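Local coordinates for protein beta-glucosidase (Chaetomella raphigera, PDB 6JXG) that probably hydrolyses terminal, non-reducing beta-D-glucosyl residues to release beta-D-glucose, as a glycoside hydrolase family 3 enzyme of cellulose breakdown, at residues I63-N68 / C369-C374; N317-H322 / F390-A395. All blocks are in the same frame, centred on the assembly; numbering follows the deposited sequence.

Contact 1 (I63-N68 / C369-C374). With NAG (2-acetamido-2-deoxy-beta-D-glucopyranose), chain B.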
loop_
_atom_site.group_PDB
_atom_site.type_symbol
_atom_site.label_atom_id
_atom_site.label_comp_id
_atom_site.label_asym_id
_atom_site.label_seq_id
_atom_site.Cartn_x
_atom_site.Cartn_y
_atom_site.Cartn_z
ATOM N N ILE A 63 11.348 -8.852 3.398
ATOM C CA ILE A 63 11.333 -9.908 4.427
ATOM C C ILE A 63 11.809 -9.287 5.725
ATOM O O ILE A 63 12.921 -8.661 5.769
ATOM C CB ILE A 63 12.304 -11.040 4.090
ATOM C CG1 ILE A 63 12.172 -11.506 2.637
ATOM C CG2 ILE A 63 12.113 -12.183 5.103
ATOM C CD1 ILE A 63 10.772 -11.871 2.196
ATOM N N ARG A 64 10.981 -9.352 6.758
ATOM C CA ARG A 64 11.350 -8.840 8.069
ATOM C C ARG A 64 12.363 -9.799 8.793
ATOM O O ARG A 64 12.318 -11.018 8.615
ATOM C CB ARG A 64 10.099 -8.677 8.891
ATOM C CG ARG A 64 10.273 -7.849 10.163
ATOM C CD ARG A 64 8.915 -7.832 10.897
ATOM N NE ARG A 64 9.112 -7.131 12.155
ATOM C CZ ARG A 64 8.276 -7.204 13.215
ATOM N NH1 ARG A 64 7.169 -7.937 13.198
ATOM N NH2 ARG A 64 8.608 -6.531 14.304
ATOM N N PHE A 65 13.297 -9.185 9.503
ATOM C CA PHE A 65 14.309 -9.804 10.403
ATOM C C PHE A 65 15.505 -10.425 9.639
ATOM O O PHE A 65 16.663 -10.301 10.062
ATOM C CB PHE A 65 13.692 -10.836 11.393
ATOM C CG PHE A 65 12.657 -10.262 12.344
ATOM C CD1 PHE A 65 13.009 -9.308 13.290
ATOM C CD2 PHE A 65 11.358 -10.702 12.357
ATOM C CE1 PHE A 65 12.094 -8.785 14.187
ATOM C CE2 PHE A 65 10.442 -10.178 13.295
ATOM C CZ PHE A 65 10.822 -9.232 14.202
ATOM N N VAL A 66 15.240 -11.146 8.572
ATOM C CA VAL A 66 16.268 -11.899 7.865
ATOM C C VAL A 66 17.280 -10.991 7.155
ATOM O O VAL A 66 16.930 -9.975 6.536
ATOM C CB VAL A 66 15.595 -12.839 6.854
ATOM C CG1 VAL A 66 16.589 -13.708 6.127
ATOM C CG2 VAL A 66 14.572 -13.698 7.539
ATOM N N GLN A 67 18.563 -11.351 7.249
ATOM C CA GLN A 67 19.588 -10.606 6.617
ATOM C C GLN A 67 19.689 -10.981 5.120
ATOM O O GLN A 67 19.147 -12.040 4.662
ATOM C CB GLN A 67 20.933 -10.784 7.335
ATOM C CG GLN A 67 20.944 -10.446 8.788
ATOM C CD GLN A 67 20.430 -9.051 8.995
ATOM O OE1 GLN A 67 20.980 -8.137 8.435
ATOM N NE2 GLN A 67 19.317 -8.882 9.731
ATOM N N ASN A 68 20.369 -10.101 4.380
ATOM C CA ASN A 68 20.604 -10.310 2.933
ATOM C C ASN A 68 19.298 -10.477 2.190
ATOM O O ASN A 68 19.170 -11.338 1.347
ATOM C CB ASN A 68 21.458 -11.533 2.700
ATOM C CG ASN A 68 22.912 -11.218 2.708
ATOM O OD1 ASN A 68 23.334 -10.107 2.319
ATOM N ND2 ASN A 68 23.705 -12.166 3.179
ATOM N N CYS A 369 17.705 1.265 14.826
ATOM C CA CYS A 369 16.498 1.449 15.663
ATOM C C CYS A 369 15.641 0.267 15.412
ATOM O O CYS A 369 15.326 -0.016 14.263
ATOM C CB CYS A 369 15.720 2.766 15.295
ATOM S SG CYS A 369 16.754 4.291 15.304
ATOM N N SER A 370 15.180 -0.378 16.480
ATOM C CA SER A 370 14.382 -1.576 16.400
ATOM C C SER A 370 13.115 -1.301 15.572
ATOM O O SER A 370 12.410 -0.292 15.787
ATOM C CB SER A 370 14.010 -1.994 17.817
ATOM O OG SER A 370 13.166 -3.104 17.793
ATOM N N ASP A 371 12.824 -2.161 14.606
ATOM C CA ASP A 371 11.644 -1.991 13.751
ATOM C C ASP A 371 11.556 -0.603 13.094
ATOM O O ASP A 371 10.499 -0.156 12.754
ATOM C CB ASP A 371 10.352 -2.296 14.519
ATOM C CG ASP A 371 10.290 -3.731 15.040
ATOM O OD1 ASP A 371 10.878 -4.620 14.406
ATOM O OD2 ASP A 371 9.572 -3.960 16.031
ATOM N N ARG A 372 12.710 0.024 12.867
ATOM C CA ARG A 372 12.864 1.379 12.238
ATOM C C ARG A 372 12.130 2.452 13.057
ATOM O O ARG A 372 11.698 3.487 12.505
ATOM C CB ARG A 372 12.401 1.411 10.777
ATOM C CG ARG A 372 12.791 0.177 9.968
ATOM C CD ARG A 372 14.281 0.205 9.645
ATOM N NE ARG A 372 15.120 -0.284 10.748
ATOM C CZ ARG A 372 15.444 -1.530 10.980
ATOM N NH1 ARG A 372 16.218 -1.799 12.018
ATOM N NH2 ARG A 372 15.083 -2.507 10.175
ATOM N N GLY A 373 12.076 2.238 14.368
ATOM C CA GLY A 373 11.371 3.124 15.305
ATOM C C GLY A 373 12.143 4.368 15.680
ATOM O O GLY A 373 12.287 4.707 16.857
ATOM N N CYS A 374 12.567 5.115 14.694
ATOM C CA CYS A 374 13.025 6.463 14.883
ATOM C C CYS A 374 12.976 7.181 13.526
ATOM O O CYS A 374 12.975 6.515 12.446
ATOM C CB CYS A 374 14.496 6.443 15.409
ATOM S SG CYS A 374 15.757 5.906 14.233
HETATM C C1 NAG B . 25.136 -11.992 3.191
HETATM C C2 NAG B . 25.882 -12.590 4.381
HETATM C C3 NAG B . 27.371 -12.510 4.102
HETATM C C4 NAG B . 27.646 -13.290 2.834
HETATM C C5 NAG B . 26.903 -12.539 1.741
HETATM C C6 NAG B . 27.130 -13.022 0.316
HETATM C C7 NAG B . 24.874 -12.389 6.587
HETATM C C8 NAG B . 24.587 -11.555 7.798
HETATM N N2 NAG B . 25.579 -11.860 5.602
HETATM O O3 NAG B . 28.033 -13.105 5.191
HETATM O O4 NAG B . 29.039 -13.341 2.601
HETATM O O5 NAG B . 25.539 -12.700 2.026
HETATM O O6 NAG B . 26.998 -14.418 0.422
HETATM O O7 NAG B . 24.468 -13.538 6.519
HETATM O O HOH W 1 11.507 -5.182 11.925
#

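Contact 2 (N317-H322 / F390-A395)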
loop_
_atom_site.group_PDB
_atom_site.type_symbol
_atom_site.label_atom_id
_atom_site.label_comp_id
_atom_site.label_asym_id
_atom_site.label_seq_id
_atom_site.Cartn_x
_atom_site.Cartn_y
_atom_site.Cartn_z
ATOM N N ASN A 317 21.774 -15.703 0.579
ATOM C CA ASN A 317 21.591 -14.325 0.172
ATOM C C ASN A 317 20.600 -14.374 -0.966
ATOM O O ASN A 317 20.889 -14.987 -1.983
ATOM C CB ASN A 317 22.883 -13.724 -0.256
ATOM C CG ASN A 317 22.704 -12.426 -1.039
ATOM O OD1 ASN A 317 21.776 -11.675 -0.840
ATOM N ND2 ASN A 317 23.666 -12.137 -1.863
ATOM N N VAL A 318 19.425 -13.805 -0.770
ATOM C CA VAL A 318 18.374 -13.911 -1.785
ATOM C C VAL A 318 18.156 -12.607 -2.578
ATOM O O VAL A 318 17.177 -12.506 -3.285
ATOM C CB VAL A 318 17.052 -14.406 -1.134
ATOM C CG1 VAL A 318 17.207 -15.777 -0.466
ATOM C CG2 VAL A 318 16.528 -13.439 -0.121
ATOM N N GLN A 319 19.014 -11.616 -2.453
ATOM C CA GLN A 319 18.778 -10.294 -3.072
ATOM C C GLN A 319 18.685 -10.323 -4.579
ATOM O O GLN A 319 17.993 -9.501 -5.157
ATOM C CB GLN A 319 19.847 -9.307 -2.705
ATOM C CG GLN A 319 19.824 -8.993 -1.202
ATOM C CD GLN A 319 20.911 -8.016 -0.843
ATOM O OE1 GLN A 319 20.867 -6.871 -1.232
ATOM N NE2 GLN A 319 21.934 -8.495 -0.129
ATOM N N ALA A 320 19.425 -11.237 -5.193
ATOM C CA ALA A 320 19.401 -11.390 -6.624
ATOM C C ALA A 320 19.598 -9.986 -7.276
ATOM O O ALA A 320 20.453 -9.236 -6.814
ATOM C CB ALA A 320 18.114 -12.104 -7.042
ATOM N N ASP A 321 18.838 -9.660 -8.323
ATOM C CA ASP A 321 18.925 -8.390 -9.032
ATOM C C ASP A 321 17.761 -7.474 -8.616
ATOM O O ASP A 321 17.363 -6.563 -9.354
ATOM C CB ASP A 321 18.906 -8.642 -10.571
ATOM C CG ASP A 321 17.671 -9.371 -11.028
ATOM O OD1 ASP A 321 17.408 -9.323 -12.227
ATOM O OD2 ASP A 321 16.930 -9.957 -10.234
ATOM N N HIS A 322 17.210 -7.717 -7.421
ATOM C CA HIS A 322 15.976 -6.994 -7.012
ATOM C C HIS A 322 16.165 -5.537 -6.707
ATOM O O HIS A 322 15.178 -4.801 -6.580
ATOM C CB HIS A 322 15.335 -7.717 -5.823
ATOM C CG HIS A 322 14.948 -9.128 -6.136
ATOM N ND1 HIS A 322 15.034 -10.154 -5.202
ATOM C CD2 HIS A 322 14.533 -9.705 -7.293
ATOM C CE1 HIS A 322 14.637 -11.278 -5.762
ATOM N NE2 HIS A 322 14.345 -11.041 -7.026
ATOM N N PHE A 390 17.734 -2.954 6.153
ATOM C CA PHE A 390 18.339 -2.518 4.927
ATOM C C PHE A 390 19.639 -3.281 4.713
ATOM O O PHE A 390 20.442 -3.360 5.657
ATOM C CB PHE A 390 18.727 -1.042 4.993
ATOM C CG PHE A 390 17.560 -0.091 5.126
ATOM C CD1 PHE A 390 16.885 0.300 4.028
ATOM C CD2 PHE A 390 17.194 0.434 6.374
ATOM C CE1 PHE A 390 15.856 1.228 4.111
ATOM C CE2 PHE A 390 16.180 1.355 6.480
ATOM C CZ PHE A 390 15.495 1.739 5.346
ATOM N N PRO A 391 19.858 -3.839 3.499
ATOM C CA PRO A 391 21.217 -4.374 3.216
ATOM C C PRO A 391 22.234 -3.236 3.014
ATOM O O PRO A 391 23.423 -3.449 3.159
ATOM C CB PRO A 391 21.054 -5.163 1.906
ATOM C CG PRO A 391 19.828 -4.585 1.272
ATOM C CD PRO A 391 18.961 -3.975 2.350
ATOM N N TYR A 392 21.734 -2.053 2.728
ATOM C CA TYR A 392 22.503 -0.803 2.552
ATOM C C TYR A 392 21.395 0.235 2.367
ATOM O O TYR A 392 20.229 -0.134 2.187
ATOM C CB TYR A 392 23.413 -0.873 1.311
ATOM C CG TYR A 392 22.712 -1.084 0.013
ATOM C CD1 TYR A 392 22.186 -0.014 -0.715
ATOM C CD2 TYR A 392 22.521 -2.365 -0.508
ATOM C CE1 TYR A 392 21.496 -0.204 -1.892
ATOM C CE2 TYR A 392 21.850 -2.559 -1.713
ATOM C CZ TYR A 392 21.303 -1.462 -2.387
ATOM O OH TYR A 392 20.613 -1.659 -3.604
ATOM N N LEU A 393 21.701 1.506 2.508
ATOM C CA LEU A 393 20.685 2.547 2.206
ATOM C C LEU A 393 21.438 3.655 1.502
ATOM O O LEU A 393 22.333 4.274 2.109
ATOM C CB LEU A 393 20.004 3.053 3.483
ATOM C CG LEU A 393 19.094 4.289 3.295
ATOM C CD1 LEU A 393 18.006 3.989 2.287
ATOM C CD2 LEU A 393 18.518 4.729 4.631
ATOM N N VAL A 394 21.151 3.862 0.222
ATOM C CA VAL A 394 21.732 4.998 -0.497
ATOM C C VAL A 394 21.053 6.330 -0.027
ATOM O O VAL A 394 19.905 6.597 -0.352
ATOM C CB VAL A 394 21.609 4.870 -2.017
ATOM C CG1 VAL A 394 22.317 6.061 -2.671
ATOM C CG2 VAL A 394 22.166 3.565 -2.517
ATOM N N ALA A 395 21.757 7.099 0.792
ATOM C CA ALA A 395 21.244 8.387 1.208
ATOM C C ALA A 395 21.401 9.431 0.108
ATOM O O ALA A 395 22.238 9.287 -0.751
ATOM C CB ALA A 395 21.948 8.857 2.456
#

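Contact 1 (I63-N68 / C369-C374)
Two irregular loops come nearest at Arg64 and Asp371, whose CA atoms are 8.9 Å apart, and the gap is spanned mainly by the extended Arg64 side chain, which meets the short Asp371 carboxylate. Their meeting is an interdomain salt bridge of the two-domain core of a family 3 glycoside hydrolase: 63-68 follows strand 55-57 in the N-terminal, TIM-barrel-related domain, and 369-374 lies between strand 351-355 and helix 396-406 in the C-terminal alpha/beta domain. The Arg64 chain reaches across because CG is anti to the backbone N (chi1 -166°) and the chain stays extended as far as NE. Its NH2 donates to Asp371 OD1 at 3.0 Å in a nearly straight bond (168° at the hydrogen). The carboxylate oxygen lies close to the guanidinium plane, yet the donor comes from above the carboxylate plane, and the two flat groups are turned 61° against each other. The other ends of both groups are engaged as well: Arg64 NH1 forms a salt bridge with Asp58, and Asp371 OD2 is hydrogen-bonded to Tyr444 OH, so each group is held through more than one of its polar atoms, which probably limits its rotation. Phe65 folds back along its neighbour. Its CZ sits 3.2 Å above the guanidinium plane, toward the rim, while Arg64 CG lies over one face of the phenyl ring, toward its rim. On the other loop, Asp371 and Arg372 both adopt left-handed backbone conformations, and the disulfide between Cys369 SG and Cys374 SG closes the short loop that presents the aspartate. A water completes the junction at the guanidinium edge, donating to Asp371 OD1 at 2.6 Å and accepting from Arg64 NE at 3.1 Å.

Contact 2 (N317-H322 / F390-A395)
Gln319 and Pro391 stand opposite each other in two irregular segments, CA to CA 9.0 Å, and each directs its CB toward the other loop. The first segment makes a type II' beta turn from Gln319 to His322, closed by the bond from His322 N to Gln319 O at 3.0 Å; Ala320 provides the positive phi this turn requires. It lies between helix 278-294 and helix 323-332, whereas 390-395 belongs to the C-terminal family 3 domain, in the loop from strand 351-355 to helix 396-406, with Ala395 in the N-cap position. The contact therefore joins the approaches to two helices at the protein surface. It is small and carried mainly by one pair of side chains. Gln319 places CG beside the backbone N (chi1 -65°) and then runs extended, bringing its amide end against the proline ring. OE1 lies 3.5 Å from Pro391 CG and almost as near to CB, resting on two ring methylenes, and the Tyr392 ring is more distant, with CE2 4.4 Å from Gln319 OE1. That tyrosine directs its polar end elsewhere, its OH being hydrogen-bonded to Glu510. The Gln319 amide is probably steadied from within its own segment: NE2 donates to Asn317 OD1 in a long, bent bond of 3.3 Å, while the backbone N of Gln319 reaches the same oxygen at 3.2 Å in an Asx turn. These two donors approach from opposite faces of the Asn317 carboxamide plane. With no hydrogen bond spanning the loops, the interface rests on van der Waals packing of an amide against aliphatic carbons; the hydrogen bonds of Gln319 described here stay within 317-322 and probably help keep OE1 directed at the proline CB and CG.

From the N terminus the chain passes 63-68, 317-322, 369-374 and 390-395 in that order, so the two contacts cross. Contact 1 closes a loop over 300 intervening residues, bringing the N-terminal domain against the C-terminal one; contact 2 opens within that loop and closes beyond it, spanning 67 residues. Their centres are 13 Å apart, and the segments also touch each other. Asn68, the glycosylated residue ending 63-68, probably accepts a hydrogen bond at its O from Val318 N at 3.3 Å. On the C-terminal side, Arg372 CD packs on Phe390 CE2 at 3.9 Å. The touching segments thus link loops of the N-terminal and C-terminal domains with the 317-322 segment.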